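Local coordinates for protein relik capsid n-terminal domain (Oryctolagus cuniculus, PDB 2XGU) that probably builds the outer shell of a lentiviral core, as the N-terminal domain of a capsid protein that assembles into a hexamer-based lattice, at residues P16-A21 against I37-V42; K24-H29 against N57-F62; G30-A35 against E130-C135; T48-N53 against E110-P115; K72-A77 against Q101-G106. One frame throughout, in Å; residues are numbered along the deposited sequence. Where two conformers were deposited one is given.

Contact 1: P16-A21 against I37-V42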
# COMPACT_ATOMS: atom_id res chain seq x y z
N PRO A 16 -6.98 -24.33 -9.98
CA PRO A 16 -5.61 -24.76 -10.27
C PRO A 16 -4.95 -23.96 -11.40
O PRO A 16 -3.74 -23.80 -11.39
CB PRO A 16 -5.79 -26.24 -10.65
CG PRO A 16 -7.21 -26.35 -11.10
CD PRO A 16 -7.96 -25.41 -10.20
N GLY A 17 -5.75 -23.47 -12.35
CA GLY A 17 -5.24 -22.66 -13.44
C GLY A 17 -4.69 -21.33 -12.96
O GLY A 17 -3.61 -20.89 -13.39
N LEU A 18 -5.42 -20.68 -12.05
CA LEU A 18 -4.93 -19.43 -11.49
C LEU A 18 -3.72 -19.63 -10.60
O LEU A 18 -2.78 -18.84 -10.63
CB LEU A 18 -6.03 -18.72 -10.73
CG LEU A 18 -5.61 -17.35 -10.18
CD1 LEU A 18 -5.04 -16.45 -11.28
CD2 LEU A 18 -6.80 -16.70 -9.49
N ILE A 19 -3.71 -20.70 -9.81
CA ILE A 19 -2.55 -20.99 -8.98
C ILE A 19 -1.33 -21.15 -9.88
O ILE A 19 -0.28 -20.53 -9.65
CB ILE A 19 -2.77 -22.25 -8.13
CG1 ILE A 19 -3.85 -21.98 -7.09
CG2 ILE A 19 -1.46 -22.69 -7.47
CD1 ILE A 19 -4.32 -23.22 -6.36
N ALA A 20 -1.47 -21.95 -10.94
CA ALA A 20 -0.36 -22.18 -11.86
C ALA A 20 0.09 -20.89 -12.53
O ALA A 20 1.29 -20.67 -12.69
CB ALA A 20 -0.73 -23.23 -12.90
N ALA A 21 -0.87 -20.05 -12.92
CA ALA A 21 -0.55 -18.80 -13.60
C ALA A 21 0.16 -17.79 -12.69
O ALA A 21 1.12 -17.13 -13.11
CB ALA A 21 -1.82 -18.20 -14.20
N ILE A 37 3.29 -7.25 -8.64
CA ILE A 37 2.42 -6.58 -7.68
C ILE A 37 1.11 -6.12 -8.34
O ILE A 37 0.03 -6.36 -7.83
CB ILE A 37 3.13 -5.43 -6.98
CG1 ILE A 37 4.41 -5.93 -6.27
CG2 ILE A 37 2.18 -4.74 -6.00
CD1 ILE A 37 5.32 -4.80 -5.73
N THR A 38 1.20 -5.52 -9.52
CA THR A 38 0.00 -5.19 -10.27
C THR A 38 -0.84 -6.45 -10.57
O THR A 38 -2.06 -6.46 -10.41
CB THR A 38 0.38 -4.52 -11.57
OG1 THR A 38 1.04 -3.28 -11.28
CG2 THR A 38 -0.84 -4.25 -12.43
N TYR A 39 -0.16 -7.51 -10.99
CA TYR A 39 -0.84 -8.78 -11.27
C TYR A 39 -1.59 -9.30 -10.05
O TYR A 39 -2.77 -9.68 -10.15
CB TYR A 39 0.21 -9.81 -11.74
CG TYR A 39 -0.32 -11.15 -12.25
CD1 TYR A 39 -0.29 -11.45 -13.61
CD2 TYR A 39 -0.78 -12.12 -11.38
CE1 TYR A 39 -0.73 -12.67 -14.09
CE2 TYR A 39 -1.24 -13.36 -11.87
CZ TYR A 39 -1.20 -13.61 -13.22
OH TYR A 39 -1.63 -14.83 -13.71
N PHE A 40 -0.94 -9.28 -8.88
CA PHE A 40 -1.64 -9.70 -7.68
C PHE A 40 -2.86 -8.81 -7.41
O PHE A 40 -3.93 -9.30 -7.02
CB PHE A 40 -0.70 -9.70 -6.47
CG PHE A 40 -1.30 -10.35 -5.25
CD1 PHE A 40 -1.29 -11.73 -5.11
CD2 PHE A 40 -1.90 -9.58 -4.28
CE1 PHE A 40 -1.85 -12.32 -3.99
CE2 PHE A 40 -2.47 -10.17 -3.17
CZ PHE A 40 -2.45 -11.53 -3.03
N GLY A 41 -2.72 -7.50 -7.61
CA GLY A 41 -3.84 -6.59 -7.43
C GLY A 41 -5.04 -6.96 -8.30
O GLY A 41 -6.17 -6.97 -7.84
N VAL A 42 -4.78 -7.27 -9.56
CA VAL A 42 -5.83 -7.63 -10.51
C VAL A 42 -6.54 -8.94 -10.12
O VAL A 42 -7.77 -9.02 -10.08
CB VAL A 42 -5.26 -7.71 -11.96
CG1 VAL A 42 -6.30 -8.27 -12.93
CG2 VAL A 42 -4.76 -6.34 -12.44

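Contact 2: K24-H29 against N57-F62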
# COMPACT_ATOMS: atom_id res chain seq x y z
N LYS A 24 3.77 -18.99 -12.21
CA LYS A 24 4.61 -18.67 -13.36
C LYS A 24 4.99 -17.19 -13.37
O LYS A 24 6.12 -16.84 -13.68
CB LYS A 24 3.91 -19.04 -14.67
CG LYS A 24 3.87 -20.54 -14.95
N GLN A 25 4.04 -16.33 -13.00
CA GLN A 25 4.30 -14.89 -12.94
C GLN A 25 5.42 -14.60 -11.96
O GLN A 25 6.36 -13.88 -12.27
CB GLN A 25 3.02 -14.12 -12.56
CG GLN A 25 3.19 -12.63 -12.33
CD GLN A 25 3.64 -11.87 -13.56
OE1 GLN A 25 3.35 -12.27 -14.69
NE2 GLN A 25 4.37 -10.78 -13.35
N VAL A 26 5.33 -15.19 -10.76
CA VAL A 26 6.36 -15.00 -9.75
C VAL A 26 7.70 -15.57 -10.21
O VAL A 26 8.72 -14.90 -10.09
CB VAL A 26 5.94 -15.61 -8.39
CG1 VAL A 26 7.07 -15.51 -7.37
CG2 VAL A 26 4.70 -14.91 -7.86
N GLN A 27 7.70 -16.79 -10.74
CA GLN A 27 8.95 -17.40 -11.14
C GLN A 27 9.64 -16.59 -12.23
O GLN A 27 10.86 -16.41 -12.22
CB GLN A 27 8.74 -18.84 -11.61
CG GLN A 27 10.03 -19.56 -11.95
CD GLN A 27 9.81 -21.01 -12.32
OE1 GLN A 27 10.76 -21.77 -12.49
NE2 GLN A 27 8.54 -21.41 -12.44
N GLU A 28 8.84 -16.08 -13.16
CA GLU A 28 9.38 -15.41 -14.34
C GLU A 28 9.88 -14.00 -14.04
O GLU A 28 10.86 -13.55 -14.63
CB GLU A 28 8.33 -15.38 -15.47
CG GLU A 28 8.80 -14.76 -16.77
CD GLU A 28 9.76 -15.65 -17.55
OE1 GLU A 28 9.86 -16.86 -17.23
OE2 GLU A 28 10.41 -15.15 -18.49
N HIS A 29 9.22 -13.32 -13.11
CA HIS A 29 9.48 -11.89 -12.91
C HIS A 29 9.91 -11.52 -11.48
O HIS A 29 10.54 -10.49 -11.27
CB HIS A 29 8.26 -11.06 -13.34
CG HIS A 29 7.77 -11.36 -14.72
ND1 HIS A 29 6.73 -12.22 -14.97
CD2 HIS A 29 8.19 -10.92 -15.93
CE1 HIS A 29 6.52 -12.30 -16.27
NE2 HIS A 29 7.39 -11.51 -16.88
N ASN A 57 1.02 -18.67 0.39
CA ASN A 57 1.64 -19.85 0.97
C ASN A 57 2.17 -20.85 -0.05
O ASN A 57 3.11 -21.60 0.24
CB ASN A 57 0.66 -20.55 1.91
CG ASN A 57 0.42 -19.78 3.20
OD1 ASN A 57 -0.50 -20.08 3.95
ND2 ASN A 57 1.26 -18.79 3.46
N VAL A 58 1.59 -20.88 -1.24
CA VAL A 58 2.05 -21.82 -2.26
C VAL A 58 3.20 -21.26 -3.09
O VAL A 58 3.78 -21.97 -3.91
CB VAL A 58 0.92 -22.29 -3.21
CG1 VAL A 58 -0.19 -22.97 -2.44
CG2 VAL A 58 0.40 -21.12 -4.04
N THR A 59 3.55 -20.00 -2.86
CA THR A 59 4.65 -19.40 -3.59
C THR A 59 5.99 -19.89 -3.05
O THR A 59 6.30 -19.66 -1.88
CB THR A 59 4.56 -17.88 -3.55
OG1 THR A 59 3.25 -17.47 -3.97
CG2 THR A 59 5.62 -17.26 -4.45
N PRO A 60 6.79 -20.58 -3.89
CA PRO A 60 8.10 -21.08 -3.45
C PRO A 60 9.19 -20.05 -3.68
O PRO A 60 8.99 -19.12 -4.48
CB PRO A 60 8.33 -22.27 -4.38
CG PRO A 60 7.72 -21.83 -5.66
CD PRO A 60 6.48 -21.03 -5.26
N GLY A 61 10.31 -20.20 -2.99
CA GLY A 61 11.45 -19.33 -3.16
C GLY A 61 11.19 -17.92 -2.66
O GLY A 61 10.27 -17.69 -1.87
N PHE A 62 12.01 -16.98 -3.12
CA PHE A 62 11.88 -15.58 -2.73
C PHE A 62 11.68 -15.43 -1.22
O PHE A 62 10.91 -14.58 -0.77
CB PHE A 62 10.74 -14.91 -3.52
CG PHE A 62 10.98 -14.90 -5.01
CD1 PHE A 62 11.82 -13.96 -5.58
CD2 PHE A 62 10.37 -15.84 -5.83
CE1 PHE A 62 12.04 -13.96 -6.95
CE2 PHE A 62 10.59 -15.83 -7.20
CZ PHE A 62 11.43 -14.89 -7.76

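Contact 3: G30-A35 against E130-C135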
# COMPACT_ATOMS: atom_id res chain seq x y z
N GLY A 30 9.56 -12.35 -10.51
CA GLY A 30 9.85 -12.06 -9.11
C GLY A 30 8.64 -11.61 -8.32
O GLY A 30 7.74 -10.96 -8.85
N LEU A 31 8.62 -11.92 -7.03
CA LEU A 31 7.47 -11.67 -6.18
C LEU A 31 7.17 -10.17 -6.01
O LEU A 31 6.01 -9.77 -6.00
CB LEU A 31 7.68 -12.32 -4.81
CG LEU A 31 6.58 -12.08 -3.78
CD1 LEU A 31 5.27 -12.69 -4.27
CD2 LEU A 31 7.00 -12.67 -2.43
N THR A 32 8.21 -9.36 -5.88
CA THR A 32 8.02 -7.93 -5.61
C THR A 32 8.41 -7.06 -6.80
O THR A 32 8.60 -5.85 -6.66
CB THR A 32 8.82 -7.48 -4.36
OG1 THR A 32 10.19 -7.86 -4.51
CG2 THR A 32 8.25 -8.13 -3.10
N HIS A 33 8.53 -7.67 -7.96
CA HIS A 33 8.69 -6.93 -9.20
C HIS A 33 7.40 -6.14 -9.41
O HIS A 33 6.31 -6.66 -9.13
CB HIS A 33 8.89 -7.90 -10.36
CG HIS A 33 9.18 -7.23 -11.66
ND1 HIS A 33 8.19 -6.75 -12.49
CD2 HIS A 33 10.35 -6.97 -12.29
CE1 HIS A 33 8.74 -6.22 -13.57
NE2 HIS A 33 10.05 -6.34 -13.47
N PRO A 34 7.49 -4.89 -9.90
CA PRO A 34 6.28 -4.08 -10.06
C PRO A 34 5.16 -4.77 -10.86
O PRO A 34 4.00 -4.70 -10.47
CB PRO A 34 6.78 -2.85 -10.81
CG PRO A 34 8.20 -2.75 -10.45
CD PRO A 34 8.70 -4.15 -10.28
N ALA A 35 5.50 -5.44 -11.96
CA ALA A 35 4.47 -6.10 -12.74
C ALA A 35 3.76 -7.21 -11.95
O ALA A 35 2.58 -7.47 -12.16
CB ALA A 35 5.06 -6.68 -14.02
N GLU A 130 -0.48 -3.17 0.15
CA GLU A 130 0.39 -2.14 0.72
C GLU A 130 1.76 -2.72 1.06
O GLU A 130 2.78 -2.10 0.78
CB GLU A 130 -0.26 -1.50 1.94
CG GLU A 130 -1.48 -0.68 1.54
CD GLU A 130 -2.24 -0.12 2.71
OE1 GLU A 130 -1.95 -0.53 3.85
OE2 GLU A 130 -3.12 0.74 2.48
N ALA A 131 1.79 -3.91 1.65
CA ALA A 131 3.05 -4.53 2.02
C ALA A 131 3.92 -4.83 0.80
O ALA A 131 5.11 -4.54 0.79
CB ALA A 131 2.80 -5.80 2.82
N LEU A 132 3.30 -5.40 -0.23
CA LEU A 132 4.02 -5.64 -1.49
C LEU A 132 4.57 -4.34 -2.08
O LEU A 132 5.74 -4.26 -2.47
CB LEU A 132 3.12 -6.35 -2.50
CG LEU A 132 2.78 -7.79 -2.17
CD1 LEU A 132 1.58 -8.26 -2.97
CD2 LEU A 132 4.00 -8.64 -2.48
N GLN A 133 3.72 -3.33 -2.16
CA GLN A 133 4.11 -2.05 -2.74
C GLN A 133 5.30 -1.44 -2.00
O GLN A 133 6.20 -0.86 -2.63
CB GLN A 133 2.91 -1.10 -2.66
CG GLN A 133 2.63 -0.21 -3.87
CD GLN A 133 2.37 -0.98 -5.16
OE1 GLN A 133 3.27 -1.13 -5.97
NE2 GLN A 133 1.13 -1.43 -5.37
N GLU A 134 5.31 -1.58 -0.68
CA GLU A 134 6.38 -1.02 0.15
C GLU A 134 7.70 -1.81 0.03
O GLU A 134 8.75 -1.34 0.46
CB GLU A 134 5.92 -0.88 1.61
CG GLU A 134 4.77 0.13 1.76
CD GLU A 134 3.91 -0.07 3.02
OE1 GLU A 134 4.39 -0.70 3.99
OE2 GLU A 134 2.75 0.42 3.03
N CYS A 135 7.64 -2.99 -0.59
CA CYS A 135 8.83 -3.81 -0.82
C CYS A 135 9.18 -3.86 -2.30
O CYS A 135 9.95 -4.71 -2.74
CB CYS A 135 8.61 -5.23 -0.31
SG CYS A 135 8.32 -5.36 1.45
O HOH W 1 11.96 -7.28 -2.39

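Contact 4: T48-N53 against E110-P115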
# COMPACT_ATOMS: atom_id res chain seq x y z
N THR A 48 -11.20 -13.96 -0.60
CA THR A 48 -11.27 -13.95 0.86
C THR A 48 -9.85 -13.95 1.44
O THR A 48 -8.86 -14.12 0.72
CB THR A 48 -11.99 -15.20 1.40
OG1 THR A 48 -11.14 -16.35 1.22
CG2 THR A 48 -13.31 -15.42 0.67
N SER A 49 -9.74 -13.76 2.75
CA SER A 49 -8.43 -13.80 3.39
C SER A 49 -7.80 -15.19 3.25
O SER A 49 -6.58 -15.33 3.10
CB SER A 49 -8.53 -13.34 4.85
OG SER A 49 -9.09 -12.03 4.89
N VAL A 50 -8.63 -16.23 3.30
CA VAL A 50 -8.14 -17.60 3.09
C VAL A 50 -7.57 -17.79 1.67
O VAL A 50 -6.51 -18.41 1.50
CB VAL A 50 -9.23 -18.64 3.39
CG1 VAL A 50 -8.77 -20.04 2.99
CG2 VAL A 50 -9.59 -18.61 4.89
N ASP A 51 -8.26 -17.27 0.67
CA ASP A 51 -7.78 -17.29 -0.71
C ASP A 51 -6.41 -16.59 -0.82
O ASP A 51 -5.52 -17.06 -1.52
CB ASP A 51 -8.75 -16.56 -1.64
CG ASP A 51 -10.10 -17.23 -1.76
OD1 ASP A 51 -10.21 -18.45 -1.59
OD2 ASP A 51 -11.10 -16.51 -2.06
N ILE A 52 -6.29 -15.42 -0.19
CA ILE A 52 -5.06 -14.65 -0.27
C ILE A 52 -3.90 -15.43 0.35
O ILE A 52 -2.81 -15.49 -0.20
CB ILE A 52 -5.23 -13.29 0.42
CG1 ILE A 52 -6.13 -12.40 -0.45
CG2 ILE A 52 -3.86 -12.63 0.66
CD1 ILE A 52 -6.65 -11.16 0.27
N ASN A 53 -4.14 -16.02 1.51
CA ASN A 53 -3.10 -16.77 2.19
C ASN A 53 -2.72 -18.01 1.40
O ASN A 53 -1.57 -18.41 1.41
CB ASN A 53 -3.53 -17.12 3.61
CG ASN A 53 -3.63 -15.89 4.48
OD1 ASN A 53 -2.95 -14.89 4.20
ND2 ASN A 53 -4.45 -15.93 5.52
N GLU A 110 -15.31 -21.49 4.05
CA GLU A 110 -16.71 -21.08 4.10
C GLU A 110 -16.90 -19.90 5.04
O GLU A 110 -17.55 -18.91 4.70
CB GLU A 110 -17.58 -22.26 4.55
CG GLU A 110 -17.60 -23.45 3.59
CD GLU A 110 -16.29 -24.23 3.56
OE1 GLU A 110 -15.54 -24.21 4.56
OE2 GLU A 110 -16.02 -24.89 2.53
N GLU A 111 -16.33 -20.01 6.24
CA GLU A 111 -16.44 -18.92 7.21
C GLU A 111 -15.89 -17.62 6.65
O GLU A 111 -16.54 -16.57 6.76
CB GLU A 111 -15.69 -19.26 8.50
CG GLU A 111 -16.46 -20.16 9.44
CD GLU A 111 -15.62 -20.61 10.61
OE1 GLU A 111 -16.20 -20.93 11.68
OE2 GLU A 111 -14.38 -20.65 10.47
N ALA A 112 -14.71 -17.69 6.04
CA ALA A 112 -14.04 -16.51 5.51
C ALA A 112 -14.81 -15.85 4.36
O ALA A 112 -14.58 -14.68 4.04
CB ALA A 112 -12.62 -16.87 5.07
N ALA A 113 -15.72 -16.60 3.74
CA ALA A 113 -16.49 -16.10 2.62
C ALA A 113 -17.82 -15.48 3.06
O ALA A 113 -18.58 -14.97 2.23
CB ALA A 113 -16.72 -17.22 1.61
N GLY A 114 -18.09 -15.51 4.36
CA GLY A 114 -19.35 -15.02 4.90
C GLY A 114 -19.43 -13.51 5.02
O GLY A 114 -18.41 -12.82 5.01
N PRO A 115 -20.66 -12.98 5.13
CA PRO A 115 -20.89 -11.53 5.23
C PRO A 115 -20.15 -10.88 6.38
O PRO A 115 -19.76 -9.72 6.26
CB PRO A 115 -22.40 -11.44 5.47
CG PRO A 115 -22.95 -12.66 4.83
CD PRO A 115 -21.92 -13.73 5.04
O HOH W 2 -12.01 -13.48 4.56

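Contact 5: K72-A77 against Q101-G106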
# COMPACT_ATOMS: atom_id res chain seq x y z
N LYS A 72 5.88 -6.80 6.99
CA LYS A 72 5.11 -5.56 6.90
C LYS A 72 3.64 -5.80 7.22
O LYS A 72 3.01 -4.98 7.86
CB LYS A 72 5.30 -4.87 5.54
CG LYS A 72 6.67 -4.25 5.40
CD LYS A 72 6.81 -3.45 4.12
CE LYS A 72 8.21 -2.85 4.04
NZ LYS A 72 8.58 -2.14 5.29
N ILE A 73 3.10 -6.94 6.78
CA ILE A 73 1.74 -7.34 7.16
C ILE A 73 1.59 -7.47 8.68
O ILE A 73 0.62 -6.99 9.26
CB ILE A 73 1.31 -8.65 6.46
CG1 ILE A 73 1.20 -8.44 4.95
CG2 ILE A 73 -0.01 -9.17 7.02
CD1 ILE A 73 1.17 -9.74 4.17
N LYS A 74 2.58 -8.08 9.31
CA LYS A 74 2.56 -8.25 10.77
C LYS A 74 2.60 -6.90 11.46
O LYS A 74 1.93 -6.70 12.47
CB LYS A 74 3.73 -9.12 11.24
CG LYS A 74 3.50 -10.60 10.98
CD LYS A 74 4.65 -11.44 11.51
CE LYS A 74 4.49 -12.90 11.09
NZ LYS A 74 5.64 -13.74 11.54
N GLU A 75 3.38 -5.98 10.91
CA GLU A 75 3.48 -4.64 11.49
C GLU A 75 2.12 -3.93 11.44
O GLU A 75 1.74 -3.26 12.40
CB GLU A 75 4.56 -3.81 10.77
CG GLU A 75 5.97 -4.34 10.96
CD GLU A 75 6.99 -3.61 10.09
OE1 GLU A 75 6.62 -2.60 9.46
OE2 GLU A 75 8.16 -4.05 10.05
N LYS A 76 1.41 -4.08 10.32
CA LYS A 76 0.07 -3.51 10.19
C LYS A 76 -0.90 -4.13 11.18
O LYS A 76 -1.76 -3.44 11.74
CB LYS A 76 -0.47 -3.73 8.77
CG LYS A 76 0.32 -3.03 7.68
CD LYS A 76 -0.31 -3.31 6.32
CE LYS A 76 0.57 -2.85 5.18
NZ LYS A 76 0.90 -1.40 5.29
N ALA A 77 -0.78 -5.44 11.38
CA ALA A 77 -1.66 -6.16 12.29
C ALA A 77 -1.41 -5.70 13.72
O ALA A 77 -2.35 -5.48 14.49
CB ALA A 77 -1.43 -7.66 12.15
N GLN A 101 -8.54 -12.19 12.80
CA GLN A 101 -9.75 -12.41 12.01
C GLN A 101 -9.64 -11.77 10.62
O GLN A 101 -10.04 -12.36 9.62
CB GLN A 101 -10.97 -11.87 12.75
CG GLN A 101 -11.33 -12.67 14.01
CD GLN A 101 -12.48 -12.07 14.79
OE1 GLN A 101 -13.47 -12.75 15.07
NE2 GLN A 101 -12.36 -10.80 15.15
N ILE A 102 -9.11 -10.55 10.57
CA ILE A 102 -8.93 -9.88 9.29
C ILE A 102 -7.99 -10.68 8.38
O ILE A 102 -8.25 -10.79 7.18
CB ILE A 102 -8.45 -8.42 9.51
CG1 ILE A 102 -9.59 -7.59 10.11
CG2 ILE A 102 -7.95 -7.79 8.21
CD1 ILE A 102 -9.10 -6.34 10.82
N ARG A 103 -6.95 -11.28 8.96
CA ARG A 103 -5.97 -12.08 8.21
C ARG A 103 -6.45 -13.51 7.91
O ARG A 103 -5.71 -14.30 7.30
CB ARG A 103 -4.66 -12.16 9.01
CG ARG A 103 -3.93 -10.83 9.20
CD ARG A 103 -2.83 -10.93 10.26
NE ARG A 103 -1.71 -11.75 9.82
CZ ARG A 103 -0.71 -12.13 10.60
NH1 ARG A 103 -0.67 -11.76 11.88
NH2 ARG A 103 0.27 -12.87 10.10
N GLY A 104 -7.65 -13.86 8.35
CA GLY A 104 -8.23 -15.17 8.11
C GLY A 104 -7.68 -16.31 8.94
O GLY A 104 -7.83 -17.49 8.58
N ILE A 105 -7.04 -15.99 10.06
CA ILE A 105 -6.42 -17.01 10.90
C ILE A 105 -7.48 -17.82 11.65
O ILE A 105 -8.31 -17.26 12.37
CB ILE A 105 -5.44 -16.37 11.88
CG1 ILE A 105 -4.31 -15.71 11.11
CG2 ILE A 105 -4.89 -17.42 12.85
CD1 ILE A 105 -3.34 -14.92 11.97
N GLY A 106 -7.45 -19.13 11.46
CA GLY A 106 -8.40 -20.01 12.10
C GLY A 106 -9.78 -20.03 11.46
O GLY A 106 -10.73 -20.54 12.04

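Contact 1: P16-A21 against I37-V42
The phenol of Y39 reaches across from helix 34-43 and sets its hydroxyl against the methyl of A21 on helix 16-29, with Y39 OH 3.4 Å from A21 CB. The same oxygen lies 3.6 Å from the carbonyl carbon A21 C, so the end of the side chain nestles against the backbone as well as the methyl. L18, one turn earlier, adds a looser touch, its CD1 4.5 Å from Y39 OH. A small alanine suits this spot because it lets the hydroxyl come close to the helix itself. The nearest alpha carbons, A21 CA and Y39 CA, stand 10.3 Å apart, and a long, rigid tyrosine is well matched to that span. Its CG points away from its own backbone N (chi1 -173°), which carries the ring outward across the gap. Further along helix 16-29, W22 and Q25 pack against the same tyrosine, while on the next residue the ring of F40 turns inward to meet W22, their planes about 60° apart, and joins the core. Here, by contrast, a polar oxygen meets mainly carbon: no hydrogen bond joins the hydroxyl to 16-21, and the association rests on van der Waals contact near the surface.

Contact 2: K24-H29 against N57-F62
T59 OG1 is gripped by two groups, the indole NE1 of W22 and the carbonyl oxygen of L55, so the hydroxyl of a buried threonine is well provided for. With OG1 occupied in this way, the other branch, CG2, is left for V26 on helix 16-29. Because OG1 sits beside the backbone N (chi1 -52°), CG2 falls anti to that N and rests 3.7 Å from V26 CG1. Threonine suits the place because it offers a polar branch and a methyl branch from one carbon.

V26 is the centre of the contact. Its CG1 also meets the ring of F62 obliquely, 3.5 Å from F62 CE2 and 3.7 Å from F62 CD2, while CE2 and CZ of that ring lie against V26 O. The two side chains run past each other in opposite directions. A short, branched valine lets one methyl touch both the threonine methyl and the aromatic ring.

Segment 57-62 is the connection from helix 49-57 to helix 63-83, and the contact fastens this turn to the first long helix of the mainly helical capsid domain. F62 occupies the N-cap position of helix 63-83, and G61 before it adopts a positive phi of 68°, a conformation easily reached without a side chain. Within helix 16-29, Q25 O accepts from both H29 N and H29 ND1; the imidazole bond is 3.2 Å long, lies in the carbonyl plane on a lone pair, and secures the last turn of the helix.

Contact 3: G30-A35 against E130-C135
Beside the meeting of T32 with L132 and C135, the imidazole of H33 has P34 CD over one face, offset toward the rim and 3.3 Å above its plane, while A35 CA sits in plane at its edge. H33 ND1 accepts from A35 N at 3.0 Å, a capping bond whose donor is tilted 25° from the ring plane. H33 is thus the N-cap of helix 34-43, and P34 suits the first turn, where no backbone N-H is needed.

T32 carries the contact itself. Its CB lies 3.4 Å from C135 O and its CG2 4.0 Å from C135 CB. OG1, held between the backbone N and the carbonyl carbon (chi1 53°), binds a water 2.8 Å away, and that water donates to C135 O, bridging the two chain segments.

This is where the turn between helices 16-29 and 34-43 packs onto the C-terminal end of the long helix 118-134. L132, whose forked apolar end can reach two neighbours, sends CD2 to T32 CG2 at 4.3 Å and, on L31, to O at 4.2 Å and CG at 4.5 Å. L31 O is buried here without a polar partner in the model, and L31 itself packs inward on W22 and V26.

Contact 4: T48-N53 against E110-P115
The backbones come closest at the start of helix 49-57, where T48 CA lies 5.9 Å from A113 CA, just past the short helix 109-112. Such proximity asks for small side chains, and A112 and A113 supply them. T48 directs its methyl at the facing turn, CG2 lying 3.7 Å from A112 O and 3.8 Å from A113 CA. V50, two residues on, presses CG2 on A112 CB at 3.5 Å, a tight carbon pair; a branched valine can bring one methyl right up to the alanine.

T48 is also the N-cap of its helix and, with D51, forms a capping box. D51 N donates to T48 OG1 at 3.1 Å in a nearly straight bond (169°), and T48 N donates to D51 OD2 at 2.9 Å from above the carboxylate plane. The threonine is therefore used on two sides: its hydroxyl closes the helix start, while its methyl packs on the neighbouring turn.

A water adds a polar link, accepting from S49 N and donating to A112 O, each at 2.9 Å. Y11 of the N-terminal hairpin spans the contact, touching both T48 and A113, and its hydroxyl bonds to D51 OD1.

Contact 5: K72-A77 against Q101-G106
Facing I73 and A77 of helix 63-83, segment 101-106 begins in the last turn of helix 99-102, where Q101 O accepts from G104 N at 3.1 Å. I102 turns toward the interior and its carbonyl oxygen is bound by S49 OG.

R103 is the residue that crosses to helix 63-83. Its aliphatic part leads, with CD 4.0 Å from A77 CB, and the chain then bends at chi3 (70°), bringing the guanidinium alongside the helix. There NE lies 4.2 Å from I73 CG2 and NH2 lies 4.0 Å from K74 CG. Arginine suits this partly exposed position because its CD can pack on the small A77 while NE and NH2 run along I73 and K74. K74 contributes its methylene rather than its ammonium: its extended chain keeps NZ 5.6 Å from R103 NH2, a separation that should moderate the repulsion between like charges.

G104 follows with a positive phi of 75°, a turn that comes readily to a residue lacking a side chain. I105 then folds back so that its CD1 lies over the centre of the guanidinium, 4.0 Å above the plane, giving that flat cation an apolar cover. Further out, R103 O bonds to N53 ND2 on helix 49-57. The reversal at G104, with its two bonds back into the last turn, is a Schellman motif, here ending a short helix packed against the long helix 63-83 of the capsid domain.

In the fold
After the N-terminal hairpin, contact 1 closes a short loop between helix 16-29 and helix 34-43. Contact 2 starts on the first of these helices and returns at the turn before helix 63-83, so it crosses contact 1; contact 3 crosses both, joining the turn before helix 34-43 to the end of helix 118-134 and thereby enclosing most of the chain. Inside that large loop, contact 4 ties the start of helix 49-57 to helix 109-112 and crosses contact 2, while contact 5 is nested within contact 4, bringing helix 63-83 to helix 99-102. K76 joins contacts 3 and 5 through weak, long ion pairs to E130 and E134.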